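Local coordinates for protein yahD a copper inducible hydrolase (Lactococcus lactis subsp. lactis, PDB 3OG9) that is a copper-inducible alpha/beta-hydrolase-fold protein that probably acts as a hydrolase and binds D-malate in its pocket, at residues K14-G26 with L99-G112. Sequence-based numbering, arbitrary orientation.
With MLT (D-malate), chain C.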
# COMPACT_ATOMS: atom_id res chain seq x y z
N LYS A 14 -8.67 2.81 20.64
CA LYS A 14 -7.36 3.47 20.69
C LYS A 14 -6.13 2.57 20.93
O LYS A 14 -5.05 2.94 20.51
CB LYS A 14 -7.37 4.62 21.72
CG LYS A 14 -7.49 4.18 23.17
CD LYS A 14 -7.36 5.36 24.14
CE LYS A 14 -5.93 5.83 24.28
NZ LYS A 14 -5.08 4.91 25.14
N ASP A 15 -6.29 1.42 21.59
CA ASP A 15 -5.12 0.58 21.92
C ASP A 15 -4.72 -0.38 20.78
O ASP A 15 -3.67 -1.02 20.85
CB ASP A 15 -5.33 -0.20 23.23
CG ASP A 15 -5.63 0.71 24.42
OD1 ASP A 15 -6.79 0.78 24.84
OD2 ASP A 15 -4.72 1.37 24.95
N LEU A 16 -5.57 -0.46 19.74
CA LEU A 16 -5.31 -1.34 18.61
C LEU A 16 -4.47 -0.65 17.55
O LEU A 16 -4.52 0.59 17.41
CB LEU A 16 -6.63 -1.80 18.00
CG LEU A 16 -7.18 -3.19 18.30
CD1 LEU A 16 -6.92 -3.63 19.73
CD2 LEU A 16 -8.68 -3.29 17.96
N ALA A 17 -3.70 -1.44 16.81
CA ALA A 17 -2.81 -0.95 15.75
C ALA A 17 -3.55 -0.15 14.68
O ALA A 17 -4.61 -0.56 14.22
CB ALA A 17 -2.07 -2.12 15.11
N PRO A 18 -2.99 0.99 14.29
CA PRO A 18 -3.66 1.84 13.33
C PRO A 18 -3.50 1.28 11.92
O PRO A 18 -2.50 0.61 11.62
CB PRO A 18 -2.93 3.17 13.48
CG PRO A 18 -1.53 2.77 13.86
CD PRO A 18 -1.70 1.56 14.74
N LEU A 19 -4.49 1.56 11.08
CA LEU A 19 -4.44 1.18 9.67
C LEU A 19 -4.20 2.43 8.85
O LEU A 19 -4.87 3.44 9.08
CB LEU A 19 -5.78 0.55 9.24
CG LEU A 19 -6.35 -0.50 10.19
CD1 LEU A 19 -7.71 -0.91 9.68
CD2 LEU A 19 -5.40 -1.72 10.37
N LEU A 20 -3.25 2.38 7.91
CA LEU A 20 -3.10 3.48 6.92
C LEU A 20 -3.66 3.00 5.58
O LEU A 20 -3.16 2.04 5.03
CB LEU A 20 -1.61 3.85 6.72
CG LEU A 20 -1.35 4.93 5.65
CD1 LEU A 20 -1.89 6.28 6.14
CD2 LEU A 20 0.16 5.07 5.23
N LEU A 21 -4.70 3.65 5.06
CA LEU A 21 -5.31 3.20 3.82
C LEU A 21 -4.86 4.05 2.65
O LEU A 21 -4.83 5.29 2.75
CB LEU A 21 -6.86 3.27 3.91
CG LEU A 21 -7.50 2.71 5.16
CD1 LEU A 21 -9.02 2.75 4.98
CD2 LEU A 21 -6.97 1.28 5.55
N LEU A 22 -4.54 3.38 1.55
CA LEU A 22 -4.07 4.05 0.35
C LEU A 22 -4.87 3.52 -0.82
O LEU A 22 -4.92 2.31 -1.04
CB LEU A 22 -2.56 3.84 0.18
CG LEU A 22 -1.72 4.33 1.37
CD1 LEU A 22 -0.31 3.82 1.26
CD2 LEU A 22 -1.73 5.87 1.43
N HIS A 23 -5.51 4.44 -1.52
CA HIS A 23 -6.47 4.12 -2.61
C HIS A 23 -5.83 3.79 -3.97
O HIS A 23 -4.63 4.03 -4.17
CB HIS A 23 -7.48 5.30 -2.78
CG HIS A 23 -6.83 6.61 -3.17
ND1 HIS A 23 -6.36 6.85 -4.45
CD2 HIS A 23 -6.56 7.72 -2.46
CE1 HIS A 23 -5.84 8.07 -4.50
NE2 HIS A 23 -5.96 8.62 -3.31
N SER A 24 -6.62 3.23 -4.89
CA SER A 24 -6.15 2.95 -6.24
C SER A 24 -6.25 4.21 -7.09
O SER A 24 -6.77 5.22 -6.65
CB SER A 24 -7.02 1.86 -6.90
OG SER A 24 -8.36 2.34 -6.97
N THR A 25 -5.80 4.12 -8.34
CA THR A 25 -5.97 5.23 -9.27
C THR A 25 -7.43 5.53 -9.42
O THR A 25 -8.24 4.63 -9.67
CB THR A 25 -5.36 4.89 -10.65
OG1 THR A 25 -3.96 4.66 -10.50
CG2 THR A 25 -5.56 6.04 -11.65
N GLY A 26 -7.77 6.80 -9.27
CA GLY A 26 -9.15 7.24 -9.39
C GLY A 26 -9.93 7.08 -8.10
O GLY A 26 -11.09 7.47 -8.06
N LEU A 99 -1.44 8.29 17.15
CA LEU A 99 -1.23 6.96 16.58
C LEU A 99 0.26 6.67 16.61
O LEU A 99 1.08 7.59 16.53
CB LEU A 99 -1.77 6.92 15.14
CG LEU A 99 -3.16 7.54 14.90
CD1 LEU A 99 -3.60 7.46 13.40
CD2 LEU A 99 -4.21 6.88 15.79
N ASP A 100 0.60 5.40 16.74
CA ASP A 100 1.98 4.91 16.71
C ASP A 100 2.31 4.34 15.33
O ASP A 100 1.76 3.32 14.93
CB ASP A 100 2.12 3.80 17.74
CG ASP A 100 2.03 4.33 19.15
OD1 ASP A 100 2.50 5.47 19.39
OD2 ASP A 100 1.48 3.61 20.01
N VAL A 101 3.21 5.02 14.62
CA VAL A 101 3.59 4.65 13.26
C VAL A 101 4.23 3.26 13.24
O VAL A 101 3.95 2.45 12.34
CB VAL A 101 4.50 5.73 12.66
CG1 VAL A 101 5.05 5.31 11.33
CG2 VAL A 101 3.70 7.03 12.50
N HIS A 102 5.03 2.93 14.26
CA HIS A 102 5.68 1.61 14.30
C HIS A 102 4.67 0.43 14.43
O HIS A 102 5.05 -0.73 14.26
CB HIS A 102 6.72 1.55 15.42
CG HIS A 102 6.12 1.47 16.79
ND1 HIS A 102 5.73 2.59 17.51
CD2 HIS A 102 5.79 0.40 17.56
CE1 HIS A 102 5.20 2.21 18.65
NE2 HIS A 102 5.23 0.89 18.71
N LYS A 103 3.42 0.73 14.79
CA LYS A 103 2.38 -0.30 14.90
C LYS A 103 1.51 -0.35 13.64
O LYS A 103 0.67 -1.23 13.50
CB LYS A 103 1.46 -0.03 16.09
CG LYS A 103 2.14 -0.08 17.47
CD LYS A 103 1.10 0.10 18.62
CE LYS A 103 0.12 -1.09 18.74
NZ LYS A 103 -1.04 -0.85 19.70
N MET A 104 1.72 0.61 12.76
CA MET A 104 0.86 0.82 11.60
C MET A 104 0.82 -0.36 10.61
O MET A 104 1.85 -0.97 10.26
CB MET A 104 1.27 2.12 10.91
CG MET A 104 0.19 2.79 10.14
SD MET A 104 0.65 4.56 9.90
CE MET A 104 -0.20 5.43 11.21
N ILE A 105 -0.39 -0.66 10.17
CA ILE A 105 -0.64 -1.69 9.16
C ILE A 105 -1.11 -0.93 7.93
O ILE A 105 -2.16 -0.31 7.96
CB ILE A 105 -1.71 -2.66 9.60
CG1 ILE A 105 -1.30 -3.42 10.87
CG2 ILE A 105 -2.03 -3.70 8.47
CD1 ILE A 105 -2.54 -4.08 11.54
N ALA A 106 -0.31 -0.95 6.87
CA ALA A 106 -0.71 -0.33 5.60
C ALA A 106 -1.57 -1.28 4.84
O ALA A 106 -1.23 -2.48 4.72
CB ALA A 106 0.51 0.07 4.74
N ILE A 107 -2.69 -0.75 4.35
CA ILE A 107 -3.62 -1.50 3.49
C ILE A 107 -3.80 -0.66 2.24
O ILE A 107 -4.32 0.46 2.31
CB ILE A 107 -4.99 -1.74 4.18
CG1 ILE A 107 -4.82 -2.50 5.52
CG2 ILE A 107 -5.92 -2.55 3.22
CD1 ILE A 107 -6.11 -2.64 6.34
N GLY A 108 -3.33 -1.16 1.10
CA GLY A 108 -3.39 -0.40 -0.13
C GLY A 108 -3.96 -1.25 -1.24
O GLY A 108 -3.91 -2.50 -1.21
N TYR A 109 -4.47 -0.58 -2.26
CA TYR A 109 -4.97 -1.27 -3.43
C TYR A 109 -4.33 -0.60 -4.66
O TYR A 109 -4.42 0.62 -4.79
CB TYR A 109 -6.49 -1.16 -3.46
CG TYR A 109 -7.16 -1.63 -4.74
CD1 TYR A 109 -6.64 -2.69 -5.49
CD2 TYR A 109 -8.33 -1.01 -5.19
CE1 TYR A 109 -7.27 -3.13 -6.66
CE2 TYR A 109 -8.97 -1.43 -6.36
CZ TYR A 109 -8.42 -2.48 -7.09
OH TYR A 109 -9.06 -2.89 -8.24
N SER A 110 -3.68 -1.39 -5.50
CA SER A 110 -3.10 -0.89 -6.78
C SER A 110 -2.14 0.30 -6.56
O SER A 110 -1.17 0.18 -5.82
CB SER A 110 -4.25 -0.56 -7.73
OG SER A 110 -3.80 -0.52 -9.09
N ASN A 111 -2.42 1.47 -7.15
CA ASN A 111 -1.56 2.65 -6.90
C ASN A 111 -1.14 2.85 -5.42
O ASN A 111 0.07 2.97 -5.11
CB ASN A 111 -2.22 3.92 -7.47
CG ASN A 111 -1.28 5.12 -7.54
OD1 ASN A 111 -1.67 6.22 -7.18
ND2 ASN A 111 -0.08 4.92 -8.07
N GLY A 112 -2.11 2.88 -4.50
CA GLY A 112 -1.76 3.03 -3.05
C GLY A 112 -0.88 1.90 -2.50
O GLY A 112 0.03 2.13 -1.71
C1 MLT C . 0.58 2.64 -10.56
O1 MLT C . 0.56 3.78 -11.10
O2 MLT C . 0.83 2.51 -9.34
C2 MLT C . 0.33 1.40 -11.40
O3 MLT C . 0.15 1.72 -12.77
C3 MLT C . -0.87 0.60 -10.87
C4 MLT C . -2.19 1.32 -11.02
O4 MLT C . -3.19 0.62 -11.29
O5 MLT C . -2.34 2.56 -10.87
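Leu19 and Leu21 meet Ile105 and Ile107 on one face of a parallel strand pair. Leu19 and Ile105 lie side by side and point the same way, with CD2 of Leu19 3.9 Å from CD1 of Ile105. Leu21 pairs alike with Ile107. CG of Leu21 stands beside its backbone N (chi1 -46°), which brings Leu21 CD2 to 3.9 Å from Ile107 CB. Helix 33-39 packs on this face. On the other face CB of Leu20 rests 4.0 Å from SD of Met104, and helix 76-97 lies over both. Backbone bonds zip the strands from Ile105 N on Pro18 O to Tyr109 N on Leu22 O. The straightest joins Ile107 N to Leu20 O (2.9 Å, 175° at the hydrogen).

These are central strands of the alpha/beta-hydrolase sheet. Strand 105-109 runs into a tight GxSxG turn, Gly108 to Gly112, consistent with the nucleophile elbow of this fold. Ser110 sits there in a strained conformation with positive phi (55°). Leu22 CB lies 3.4 Å from CA of Gly112, where a side chain on Gly112 would run into Leu22 C and His23 O. Ser24 CB approaches the Tyr109 ring obliquely, 3.6 Å from Tyr109 CD2, while Ser110 CB lies over one ring face, toward the rim. The Tyr109 hydroxyl bonds to the backbone of His191 and Leu193.

Beyond the strands, Thr25 and Asn111 reach the D-malate. Thr25 OG1 donates to D-malate O5, in one carboxyl group (2.7 Å). Asn111 ND2 donates to D-malate O2, in the other (2.9 Å), while Asn111 OD1 accepts from Tyr60 N. Ser110 OG is hydrogen-bonded to His191 NE2, consistent with a Ser-His-Asp triad completed by Asp160.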